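Local structure of chaperone SycD (Chlamydia pneumoniae, 4NRH) at residues Y76-V87 and S99-Q109; P128-Y138 and A147-W155. The protein probably acts as a type III secretion chaperone of the LcrH/SycD family, binding the gatekeeper CopN and helping direct translocator secretion. One frame throughout, in Å; residues are numbered along the deposited sequence.

Contact 1: Y76-V87 and S99-Q109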
loop_
_atom_site.group_PDB
_atom_site.type_symbol
_atom_site.label_atom_id
_atom_site.label_comp_id
_atom_site.label_asym_id
_atom_site.label_seq_id
_atom_site.Cartn_x
_atom_site.Cartn_y
_atom_site.Cartn_z
ATOM N N TYR D 76 1.434 -26.390 0.003
ATOM C CA TYR D 76 0.414 -25.790 -0.844
ATOM C C TYR D 76 0.165 -24.332 -0.475
ATOM O O TYR D 76 -0.081 -23.500 -1.345
ATOM C CB TYR D 76 -0.879 -26.599 -0.752
ATOM C CG TYR D 76 -0.676 -28.065 -1.059
ATOM C CD1 TYR D 76 -0.174 -28.473 -2.289
ATOM C CD2 TYR D 76 -0.969 -29.040 -0.115
ATOM C CE1 TYR D 76 0.022 -29.812 -2.570
ATOM C CE2 TYR D 76 -0.778 -30.381 -0.389
ATOM C CZ TYR D 76 -0.283 -30.761 -1.618
ATOM O OH TYR D 76 -0.092 -32.095 -1.893
ATOM N N ALA D 77 0.236 -24.034 0.819
ATOM C CA ALA D 77 0.054 -22.673 1.312
ATOM C C ALA D 77 1.054 -21.709 0.676
ATOM O O ALA D 77 0.693 -20.605 0.269
ATOM C CB ALA D 77 0.177 -22.641 2.828
ATOM N N LYS D 78 2.311 -22.135 0.594
ATOM C CA LYS D 78 3.362 -21.315 0.003
ATOM C C LYS D 78 3.177 -21.175 -1.505
ATOM O O LYS D 78 3.407 -20.105 -2.071
ATOM C CB LYS D 78 4.740 -21.906 0.310
ATOM C CG LYS D 78 5.898 -21.137 -0.302
ATOM C CD LYS D 78 7.235 -21.750 0.081
ATOM C CE LYS D 78 8.393 -20.920 -0.448
ATOM N NZ LYS D 78 9.712 -21.520 -0.103
ATOM N N SER D 79 2.761 -22.260 -2.151
ATOM C CA SER D 79 2.544 -22.248 -3.594
ATOM C C SER D 79 1.394 -21.318 -3.966
ATOM O O SER D 79 1.475 -20.583 -4.948
ATOM C CB SER D 79 2.272 -23.663 -4.109
ATOM O OG SER D 79 0.989 -24.115 -3.713
ATOM N N ILE D 80 0.329 -21.349 -3.168
ATOM C CA ILE D 80 -0.834 -20.497 -3.396
ATOM C C ILE D 80 -0.452 -19.020 -3.327
ATOM O O ILE D 80 -0.868 -18.224 -4.170
ATOM C CB ILE D 80 -1.953 -20.795 -2.376
ATOM C CG1 ILE D 80 -2.580 -22.161 -2.662
ATOM C CG2 ILE D 80 -3.026 -19.725 -2.430
ATOM C CD1 ILE D 80 -3.497 -22.660 -1.564
ATOM N N THR D 81 0.344 -18.667 -2.323
ATOM C CA THR D 81 0.865 -17.311 -2.185
ATOM C C THR D 81 1.595 -16.857 -3.449
ATOM O O THR D 81 1.357 -15.762 -3.959
ATOM C CB THR D 81 1.826 -17.198 -0.984
ATOM O OG1 THR D 81 1.109 -17.436 0.234
ATOM C CG2 THR D 81 2.459 -15.815 -0.934
ATOM N N VAL D 82 2.478 -17.714 -3.949
ATOM C CA VAL D 82 3.299 -17.397 -5.113
ATOM C C VAL D 82 2.484 -17.242 -6.397
ATOM O O VAL D 82 2.657 -16.273 -7.136
ATOM C CB VAL D 82 4.375 -18.482 -5.337
ATOM C CG1 VAL D 82 5.100 -18.256 -6.656
ATOM C CG2 VAL D 82 5.357 -18.501 -4.175
ATOM N N PHE D 83 1.592 -18.195 -6.654
ATOM C CA PHE D 83 0.807 -18.189 -7.886
ATOM C C PHE D 83 -0.152 -17.002 -7.967
ATOM O O PHE D 83 -0.401 -16.481 -9.052
ATOM C CB PHE D 83 0.039 -19.506 -8.041
ATOM C CG PHE D 83 0.926 -20.701 -8.242
ATOM C CD1 PHE D 83 1.998 -20.639 -9.118
ATOM C CD2 PHE D 83 0.685 -21.887 -7.568
ATOM C CE1 PHE D 83 2.821 -21.732 -9.308
ATOM C CE2 PHE D 83 1.506 -22.985 -7.754
ATOM C CZ PHE D 83 2.575 -22.906 -8.625
ATOM N N ARG D 84 -0.691 -16.583 -6.826
ATOM C CA ARG D 84 -1.539 -15.394 -6.789
ATOM C C ARG D 84 -0.768 -14.148 -7.219
ATOM O O ARG D 84 -1.297 -13.303 -7.939
ATOM C CB ARG D 84 -2.138 -15.188 -5.395
ATOM C CG ARG D 84 -3.205 -16.204 -5.020
ATOM C CD ARG D 84 -4.145 -15.643 -3.965
ATOM N NE ARG D 84 -5.269 -16.537 -3.700
ATOM C CZ ARG D 84 -5.483 -17.147 -2.540
ATOM N NH1 ARG D 84 -4.654 -16.955 -1.523
ATOM N NH2 ARG D 84 -6.533 -17.945 -2.393
ATOM N N TRP D 85 0.481 -14.036 -6.769
ATOM C CA TRP D 85 1.347 -12.934 -7.182
ATOM C C TRP D 85 1.601 -12.968 -8.687
ATOM O O TRP D 85 1.573 -11.934 -9.355
ATOM C CB TRP D 85 2.678 -12.976 -6.426
ATOM C CG TRP D 85 2.637 -12.295 -5.090
ATOM C CD1 TRP D 85 2.720 -12.888 -3.864
ATOM C CD2 TRP D 85 2.504 -10.889 -4.848
ATOM N NE1 TRP D 85 2.648 -11.938 -2.872
ATOM C CE2 TRP D 85 2.514 -10.702 -3.451
ATOM C CE3 TRP D 85 2.377 -9.770 -5.677
ATOM C CZ2 TRP D 85 2.402 -9.445 -2.865
ATOM C CZ3 TRP D 85 2.266 -8.520 -5.093
ATOM C CH2 TRP D 85 2.279 -8.369 -3.700
ATOM N N LEU D 86 1.859 -14.163 -9.209
ATOM C CA LEU D 86 2.091 -14.351 -10.637
ATOM C C LEU D 86 0.864 -13.948 -11.446
ATOM O O LEU D 86 0.975 -13.294 -12.483
ATOM C CB LEU D 86 2.458 -15.803 -10.932
ATOM C CG LEU D 86 3.885 -16.220 -10.581
ATOM C CD1 LEU D 86 4.047 -17.716 -10.756
ATOM C CD2 LEU D 86 4.886 -15.463 -11.441
ATOM N N VAL D 87 -0.304 -14.352 -10.960
ATOM C CA VAL D 87 -1.565 -14.016 -11.605
ATOM C C VAL D 87 -1.814 -12.511 -11.526
ATOM O O VAL D 87 -2.347 -11.906 -12.457
ATOM C CB VAL D 87 -2.737 -14.796 -10.956
ATOM C CG1 VAL D 87 -4.051 -14.062 -11.135
ATOM C CG2 VAL D 87 -2.816 -16.206 -11.526
ATOM N N SER D 99 -1.950 -23.889 -12.075
ATOM C CA SER D 99 -1.166 -24.280 -10.911
ATOM C C SER D 99 -1.769 -23.714 -9.630
ATOM O O SER D 99 -1.683 -24.332 -8.569
ATOM C CB SER D 99 0.284 -23.820 -11.067
ATOM O OG SER D 99 0.917 -24.492 -12.143
ATOM N N LEU D 100 -2.376 -22.535 -9.732
ATOM C CA LEU D 100 -3.082 -21.942 -8.602
ATOM C C LEU D 100 -4.293 -22.798 -8.249
ATOM O O LEU D 100 -4.568 -23.053 -7.076
ATOM C CB LEU D 100 -3.511 -20.507 -8.918
ATOM C CG LEU D 100 -4.421 -19.822 -7.894
ATOM C CD1 LEU D 100 -3.793 -19.843 -6.505
ATOM C CD2 LEU D 100 -4.744 -18.397 -8.320
ATOM N N GLY D 101 -5.013 -23.237 -9.277
ATOM C CA GLY D 101 -6.174 -24.089 -9.098
ATOM C C GLY D 101 -5.827 -25.421 -8.466
ATOM O O GLY D 101 -6.524 -25.892 -7.568
ATOM N N ALA D 102 -4.745 -26.031 -8.943
ATOM C CA ALA D 102 -4.281 -27.311 -8.420
ATOM C C ALA D 102 -3.882 -27.206 -6.952
ATOM O O ALA D 102 -4.166 -28.103 -6.158
ATOM C CB ALA D 102 -3.115 -27.828 -9.251
ATOM N N SER D 103 -3.224 -26.107 -6.599
ATOM C CA SER D 103 -2.789 -25.878 -5.225
ATOM C C SER D 103 -3.979 -25.695 -4.289
ATOM O O SER D 103 -4.003 -26.243 -3.186
ATOM C CB SER D 103 -1.871 -24.657 -5.155
ATOM O OG SER D 103 -0.650 -24.899 -5.834
ATOM N N LEU D 104 -4.965 -24.923 -4.737
ATOM C CA LEU D 104 -6.203 -24.744 -3.987
ATOM C C LEU D 104 -6.965 -26.061 -3.882
ATOM O O LEU D 104 -7.573 -26.359 -2.853
ATOM C CB LEU D 104 -7.081 -23.674 -4.641
ATOM C CG LEU D 104 -6.544 -22.241 -4.626
ATOM C CD1 LEU D 104 -7.292 -21.376 -5.629
ATOM C CD2 LEU D 104 -6.632 -21.646 -3.227
ATOM N N HIS D 105 -6.932 -26.839 -4.960
ATOM C CA HIS D 105 -7.560 -28.156 -5.000
ATOM C C HIS D 105 -6.973 -29.061 -3.917
ATOM O O HIS D 105 -7.708 -29.675 -3.142
ATOM C CB HIS D 105 -7.383 -28.784 -6.389
ATOM C CG HIS D 105 -8.151 -30.055 -6.595
ATOM N ND1 HIS D 105 -8.469 -30.530 -7.849
ATOM C CD2 HIS D 105 -8.665 -30.948 -5.715
ATOM C CE1 HIS D 105 -9.144 -31.659 -7.733
ATOM N NE2 HIS D 105 -9.276 -31.935 -6.448
ATOM N N MET D 106 -5.646 -29.135 -3.868
ATOM C CA MET D 106 -4.957 -29.951 -2.874
ATOM C C MET D 106 -5.180 -29.418 -1.460
ATOM O O MET D 106 -5.070 -30.159 -0.485
ATOM C CB MET D 106 -3.459 -30.012 -3.179
ATOM C CG MET D 106 -3.115 -30.682 -4.501
ATOM S SD MET D 106 -3.726 -32.374 -4.611
ATOM C CE MET D 106 -2.928 -33.122 -3.192
ATOM N N SER D 107 -5.491 -28.129 -1.358
ATOM C CA SER D 107 -5.755 -27.497 -0.070
ATOM C C SER D 107 -7.224 -27.619 0.320
ATOM O O SER D 107 -7.638 -27.121 1.368
ATOM C CB SER D 107 -5.346 -26.024 -0.103
ATOM O OG SER D 107 -3.948 -25.884 -0.280
ATOM N N GLU D 108 -8.002 -28.271 -0.543
ATOM C CA GLU D 108 -9.439 -28.463 -0.346
ATOM C C GLU D 108 -10.187 -27.133 -0.298
ATOM O O GLU D 108 -11.235 -27.022 0.334
ATOM C CB GLU D 108 -9.724 -29.277 0.921
ATOM C CG GLU D 108 -9.204 -30.706 0.872
ATOM C CD GLU D 108 -9.527 -31.487 2.130
ATOM O OE1 GLU D 108 -10.499 -31.123 2.826
ATOM O OE2 GLU D 108 -8.817 -32.473 2.417
ATOM N N GLN D 109 -9.635 -26.126 -0.969
ATOM C CA GLN D 109 -10.332 -24.862 -1.156
ATOM C C GLN D 109 -10.981 -24.887 -2.533
ATOM O O GLN D 109 -10.529 -24.223 -3.465
ATOM C CB GLN D 109 -9.375 -23.676 -1.023
ATOM C CG GLN D 109 -8.523 -23.705 0.238
ATOM C CD GLN D 109 -7.769 -22.411 0.465
ATOM O OE1 GLN D 109 -8.259 -21.328 0.141
ATOM N NE2 GLN D 109 -6.569 -22.515 1.024
#

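Contact 2: P128-Y138 and A147-W155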
loop_
_atom_site.group_PDB
_atom_site.type_symbol
_atom_site.label_atom_id
_atom_site.label_comp_id
_atom_site.label_asym_id
_atom_site.label_seq_id
_atom_site.Cartn_x
_atom_site.Cartn_y
_atom_site.Cartn_z
ATOM N N PRO D 128 -9.038 -29.842 -22.457
ATOM C CA PRO D 128 -10.135 -30.485 -21.724
ATOM C C PRO D 128 -9.879 -30.597 -20.220
ATOM O O PRO D 128 -10.832 -30.652 -19.443
ATOM C CB PRO D 128 -10.207 -31.877 -22.360
ATOM C CG PRO D 128 -8.821 -32.133 -22.842
ATOM C CD PRO D 128 -8.310 -30.800 -23.308
ATOM N N TYR D 129 -8.610 -30.632 -19.825
ATOM C CA TYR D 129 -8.233 -30.875 -18.430
ATOM C C TYR D 129 -8.722 -29.849 -17.394
ATOM O O TYR D 129 -9.083 -30.242 -16.286
ATOM C CB TYR D 129 -6.711 -31.020 -18.326
ATOM C CG TYR D 129 -6.228 -32.402 -18.699
ATOM C CD1 TYR D 129 -6.319 -33.453 -17.795
ATOM C CD2 TYR D 129 -5.697 -32.662 -19.956
ATOM C CE1 TYR D 129 -5.886 -34.722 -18.127
ATOM C CE2 TYR D 129 -5.261 -33.931 -20.297
ATOM C CZ TYR D 129 -5.358 -34.956 -19.379
ATOM O OH TYR D 129 -4.926 -36.219 -19.710
ATOM N N PRO D 130 -8.713 -28.540 -17.724
ATOM C CA PRO D 130 -9.287 -27.614 -16.738
ATOM C C PRO D 130 -10.748 -27.932 -16.426
ATOM O O PRO D 130 -11.180 -27.782 -15.281
ATOM C CB PRO D 130 -9.159 -26.250 -17.421
ATOM C CG PRO D 130 -8.011 -26.403 -18.344
ATOM C CD PRO D 130 -8.071 -27.818 -18.838
ATOM N N HIS D 131 -11.493 -28.365 -17.439
ATOM C CA HIS D 131 -12.889 -28.752 -17.265
ATOM C C HIS D 131 -13.028 -30.039 -16.457
ATOM O O HIS D 131 -13.936 -30.167 -15.636
ATOM C CB HIS D 131 -13.568 -28.913 -18.627
ATOM C CG HIS D 131 -13.570 -27.662 -19.450
ATOM N ND1 HIS D 131 -14.439 -26.619 -19.216
ATOM C CD2 HIS D 131 -12.803 -27.286 -20.500
ATOM C CE1 HIS D 131 -14.209 -25.653 -20.088
ATOM N NE2 HIS D 131 -13.222 -26.032 -20.878
ATOM N N TYR D 132 -12.129 -30.990 -16.695
ATOM C CA TYR D 132 -12.150 -32.262 -15.976
ATOM C C TYR D 132 -11.917 -32.077 -14.480
ATOM O O TYR D 132 -12.584 -32.704 -13.657
ATOM C CB TYR D 132 -11.103 -33.224 -16.543
ATOM C CG TYR D 132 -10.958 -34.497 -15.737
ATOM C CD1 TYR D 132 -11.944 -35.475 -15.768
ATOM C CD2 TYR D 132 -9.838 -34.719 -14.944
ATOM C CE1 TYR D 132 -11.819 -36.639 -15.032
ATOM C CE2 TYR D 132 -9.705 -35.881 -14.206
ATOM C CZ TYR D 132 -10.699 -36.838 -14.254
ATOM O OH TYR D 132 -10.574 -37.996 -13.522
ATOM N N TYR D 133 -10.961 -31.222 -14.131
ATOM C CA TYR D 133 -10.664 -30.950 -12.729
ATOM C C TYR D 133 -11.766 -30.113 -12.091
ATOM O O TYR D 133 -11.958 -30.146 -10.875
ATOM C CB TYR D 133 -9.306 -30.259 -12.591
ATOM C CG TYR D 133 -8.146 -31.210 -12.772
ATOM C CD1 TYR D 133 -7.892 -32.207 -11.839
ATOM C CD2 TYR D 133 -7.316 -31.124 -13.882
ATOM C CE1 TYR D 133 -6.838 -33.085 -12.001
ATOM C CE2 TYR D 133 -6.260 -31.999 -14.053
ATOM C CZ TYR D 133 -6.026 -32.977 -13.109
ATOM O OH TYR D 133 -4.976 -33.851 -13.274
ATOM N N ALA D 134 -12.486 -29.358 -12.916
ATOM C CA ALA D 134 -13.682 -28.665 -12.457
ATOM C C ALA D 134 -14.764 -29.685 -12.119
ATOM O O ALA D 134 -15.478 -29.544 -11.127
ATOM C CB ALA D 134 -14.176 -27.683 -13.509
ATOM N N TYR D 135 -14.868 -30.716 -12.954
ATOM C CA TYR D 135 -15.799 -31.818 -12.729
ATOM C C TYR D 135 -15.524 -32.504 -11.394
ATOM O O TYR D 135 -16.447 -32.770 -10.624
ATOM C CB TYR D 135 -15.720 -32.829 -13.879
ATOM C CG TYR D 135 -16.009 -34.261 -13.480
ATOM C CD1 TYR D 135 -17.315 -34.722 -13.367
ATOM C CD2 TYR D 135 -14.974 -35.157 -13.237
ATOM C CE1 TYR D 135 -17.581 -36.031 -13.009
ATOM C CE2 TYR D 135 -15.232 -36.466 -12.875
ATOM C CZ TYR D 135 -16.536 -36.898 -12.764
ATOM O OH TYR D 135 -16.797 -38.202 -12.409
ATOM N N ILE D 136 -14.254 -32.801 -11.136
ATOM C CA ILE D 136 -13.844 -33.405 -9.873
ATOM C C ILE D 136 -14.260 -32.544 -8.681
ATOM O O ILE D 136 -14.836 -33.042 -7.716
ATOM C CB ILE D 136 -12.318 -33.630 -9.826
ATOM C CG1 ILE D 136 -11.898 -34.683 -10.852
ATOM C CG2 ILE D 136 -11.878 -34.049 -8.432
ATOM C CD1 ILE D 136 -10.416 -34.992 -10.832
ATOM N N CYS D 137 -13.984 -31.246 -8.765
ATOM C CA CYS D 137 -14.298 -30.321 -7.680
ATOM C C CYS D 137 -15.804 -30.177 -7.466
ATOM O O CYS D 137 -16.271 -30.152 -6.328
ATOM C CB CYS D 137 -13.673 -28.953 -7.953
ATOM S SG CYS D 137 -11.882 -28.892 -7.717
ATOM N N TYR D 138 -16.555 -30.072 -8.560
ATOM C CA TYR D 138 -18.012 -29.994 -8.486
ATOM C C TYR D 138 -18.589 -31.262 -7.861
ATOM O O TYR D 138 -19.618 -31.226 -7.187
ATOM C CB TYR D 138 -18.615 -29.777 -9.874
ATOM C CG TYR D 138 -18.524 -28.358 -10.392
ATOM C CD1 TYR D 138 -18.827 -27.277 -9.575
ATOM C CD2 TYR D 138 -18.143 -28.103 -11.702
ATOM C CE1 TYR D 138 -18.751 -25.980 -10.051
ATOM C CE2 TYR D 138 -18.060 -26.812 -12.185
ATOM C CZ TYR D 138 -18.364 -25.754 -11.356
ATOM O OH TYR D 138 -18.284 -24.466 -11.836
ATOM N N ALA D 147 -21.041 -30.581 -12.239
ATOM C CA ALA D 147 -20.043 -31.594 -12.568
ATOM C C ALA D 147 -20.278 -32.196 -13.950
ATOM O O ALA D 147 -19.344 -32.317 -14.742
ATOM C CB ALA D 147 -20.041 -32.690 -11.512
ATOM N N GLU D 148 -21.519 -32.577 -14.235
ATOM C CA GLU D 148 -21.850 -33.184 -15.521
ATOM C C GLU D 148 -21.641 -32.216 -16.683
ATOM O O GLU D 148 -21.129 -32.603 -17.733
ATOM C CB GLU D 148 -23.293 -33.694 -15.522
ATOM C CG GLU D 148 -23.493 -35.002 -14.774
ATOM C CD GLU D 148 -22.765 -36.162 -15.431
ATOM O OE1 GLU D 148 -22.632 -36.156 -16.674
ATOM O OE2 GLU D 148 -22.329 -37.081 -14.707
ATOM N N LYS D 149 -22.041 -30.961 -16.494
ATOM C CA LYS D 149 -21.859 -29.940 -17.521
ATOM C C LYS D 149 -20.380 -29.727 -17.834
ATOM O O LYS D 149 -19.999 -29.531 -18.988
ATOM C CB LYS D 149 -22.497 -28.619 -17.088
ATOM C CG LYS D 149 -22.454 -27.540 -18.157
ATOM C CD LYS D 149 -22.895 -26.191 -17.614
ATOM C CE LYS D 149 -24.353 -26.216 -17.184
ATOM N NZ LYS D 149 -24.846 -24.859 -16.821
ATOM N N ALA D 150 -19.552 -29.768 -16.796
ATOM C CA ALA D 150 -18.112 -29.599 -16.951
ATOM C C ALA D 150 -17.481 -30.842 -17.568
ATOM O O ALA D 150 -16.491 -30.751 -18.295
ATOM C CB ALA D 150 -17.466 -29.284 -15.610
ATOM N N LEU D 151 -18.055 -32.003 -17.266
ATOM C CA LEU D 151 -17.574 -33.265 -17.817
ATOM C C LEU D 151 -17.770 -33.306 -19.330
ATOM O O LEU D 151 -16.885 -33.738 -20.070
ATOM C CB LEU D 151 -18.296 -34.448 -17.163
ATOM C CG LEU D 151 -17.482 -35.703 -16.827
ATOM C CD1 LEU D 151 -18.276 -36.961 -17.159
ATOM C CD2 LEU D 151 -16.125 -35.717 -17.522
ATOM N N GLU D 152 -18.938 -32.859 -19.782
ATOM C CA GLU D 152 -19.245 -32.810 -21.206
ATOM C C GLU D 152 -18.306 -31.864 -21.953
ATOM O O GLU D 152 -17.876 -32.159 -23.067
ATOM C CB GLU D 152 -20.700 -32.386 -21.426
ATOM C CG GLU D 152 -21.058 -32.084 -22.875
ATOM C CD GLU D 152 -21.145 -33.330 -23.738
ATOM O OE1 GLU D 152 -21.270 -33.187 -24.973
ATOM O OE2 GLU D 152 -21.093 -34.450 -23.188
ATOM N N MET D 153 -17.988 -30.731 -21.332
ATOM C CA MET D 153 -17.093 -29.752 -21.940
ATOM C C MET D 153 -15.697 -30.332 -22.117
ATOM O O MET D 153 -15.032 -30.080 -23.122
ATOM C CB MET D 153 -17.031 -28.476 -21.100
ATOM C CG MET D 153 -18.004 -27.399 -21.544
ATOM S SD MET D 153 -18.165 -26.064 -20.346
ATOM C CE MET D 153 -19.554 -25.163 -21.030
ATOM N N ALA D 154 -15.254 -31.107 -21.132
ATOM C CA ALA D 154 -13.988 -31.821 -21.234
ATOM C C ALA D 154 -14.076 -32.863 -22.341
ATOM O O ALA D 154 -13.159 -33.005 -23.147
ATOM C CB ALA D 154 -13.631 -32.471 -19.909
ATOM N N TRP D 155 -15.194 -33.584 -22.368
ATOM C CA TRP D 155 -15.438 -34.639 -23.347
ATOM C C TRP D 155 -15.330 -34.146 -24.788
ATOM O O TRP D 155 -14.685 -34.783 -25.621
ATOM C CB TRP D 155 -16.817 -35.259 -23.116
ATOM C CG TRP D 155 -17.236 -36.211 -24.192
ATOM C CD1 TRP D 155 -18.242 -36.032 -25.096
ATOM C CD2 TRP D 155 -16.660 -37.491 -24.480
ATOM N NE1 TRP D 155 -18.330 -37.122 -25.929
ATOM C CE2 TRP D 155 -17.370 -38.031 -25.572
ATOM C CE3 TRP D 155 -15.616 -38.232 -23.921
ATOM C CZ2 TRP D 155 -17.067 -39.277 -26.114
ATOM C CZ3 TRP D 155 -15.318 -39.470 -24.461
ATOM C CH2 TRP D 155 -16.040 -39.980 -25.547
#

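Contact 1: Y76-V87 and S99-Q109
Two serines face each other across this helix pair: Ser79 OG and Ser103 OG lie 2.8 Å apart, inside an otherwise largely apolar seam. Each hydroxyl is bonded to its own helix. Ser79 OG donates to Tyr76 O, which takes Ile80 N as well; its chi1 of 72° holds OG between the backbone N and the carbonyl carbon, turned back toward that oxygen. Ser103 OG donates to Ser99 O at 3.0 Å, and the backbone N of Ser103 reaches the same oxygen from the opposite face of its plane. Ser103 is a knob in the hole formed by Tyr76, Ser79, Ile80 and Phe83. One turn earlier Leu100 fills the next hole, among Ile80, Phe83, Arg84 and Val87.

Two CH-pi contacts flank the serines. Met106 CB sits over the centre of the Tyr76 ring, 3.5 Å from the centroid. From there the methionine bends at chi2 and chi3, bringing CE to 3.3 Å from Tyr76 OH, with the sulfur oblique to the ring. Ser99 CB covers a face of Phe83 nearer the rim, while Ser103 OG stands at that ring's edge. Ser99 OG bonds instead to Tyr64 OH. Elsewhere in the join Ile80 CD1 meets Leu104 CD2 at 3.7 Å.

The axes run antiparallel at 152°, 9.0 Å apart; the second helix falls in the tetratricopeptide-repeat region, and the pair joins it to the helix before it in the antiparallel stacking usual in such arrays. With hydroxyls bonded back to carbonyls of their own helices, small polar side chains can be buried here, and carbon contacts make up most of the join.

Contact 2: P128-Y138 and A147-W155
His131 and Tyr135, one turn apart on the helix of segment 128-138, each receive an aliphatic group over a ring face from the helix of residues 147-155. Leu151 CG lies 3.9 Å from the centroid of the Tyr135 ring, displaced toward the rim on the CD1 side; the leucine runs along the tyrosine in the same direction. Met153 CB takes the corresponding place over His131, 4.0 Å from its centroid. The methionine then extends beyond CG, its sulfur passing obliquely to the imidazole with SD 3.9 Å from ND1.

Apolar contacts through small side chains bring the backbones together. Ala150 is a knob among His131, Ala134, Tyr135 and Tyr138, its CB 3.6 Å from His131 O. Ala147 CB packs on Tyr138 CB at 3.6 Å, and Ala154 CB reaches past Pro128 O to His131 CB. Because three alanines present nothing longer than a methyl, the axes approach to 7.7 Å at an antiparallel angle of 159°. Tyr138 has CG anti to its carbonyl carbon (chi1 -78°), which lays the ring beside Ala150 so that this methyl meets its edge.

Carbon-to-carbonyl contacts form a third group: Pro128 CB is 3.3 Å from Ala154 O, and Tyr135 CD1 is 3.4 Å from Ala147 O, which stands at the ring edge. No hydrogen bond crosses between the segments.

The pair is an antiparallel helical hairpin with helices on both sides. Tyr138 and His131 also touch helix 110-123, Tyr129 reaches Phe98 of helix 94-106, and Tyr135 and Trp155 pack against helix 165-174, where Arg175 just beyond makes a cation-pi contact with Trp155.

Both contacts join antiparallel helices that follow one another in the chain, and they use four different helices. Contact 1 closes before contact 2 opens; their centres are about 19 Å apart. Contact 1 lies nearer the middle of the chain, about 8 Å from its centre against about 16 Å for contact 2, although each is only partly buried. Contact 1 sets two buried serines among leucine, isoleucine and phenylalanine, whereas alanine methyls let the axes of contact 2 come closer, with tyrosine and histidine rings packed around them. The two meet directly through His105, whose CE1 is 3.7 Å from Ile136 CG2, while helix 110-123 packs against both pairs.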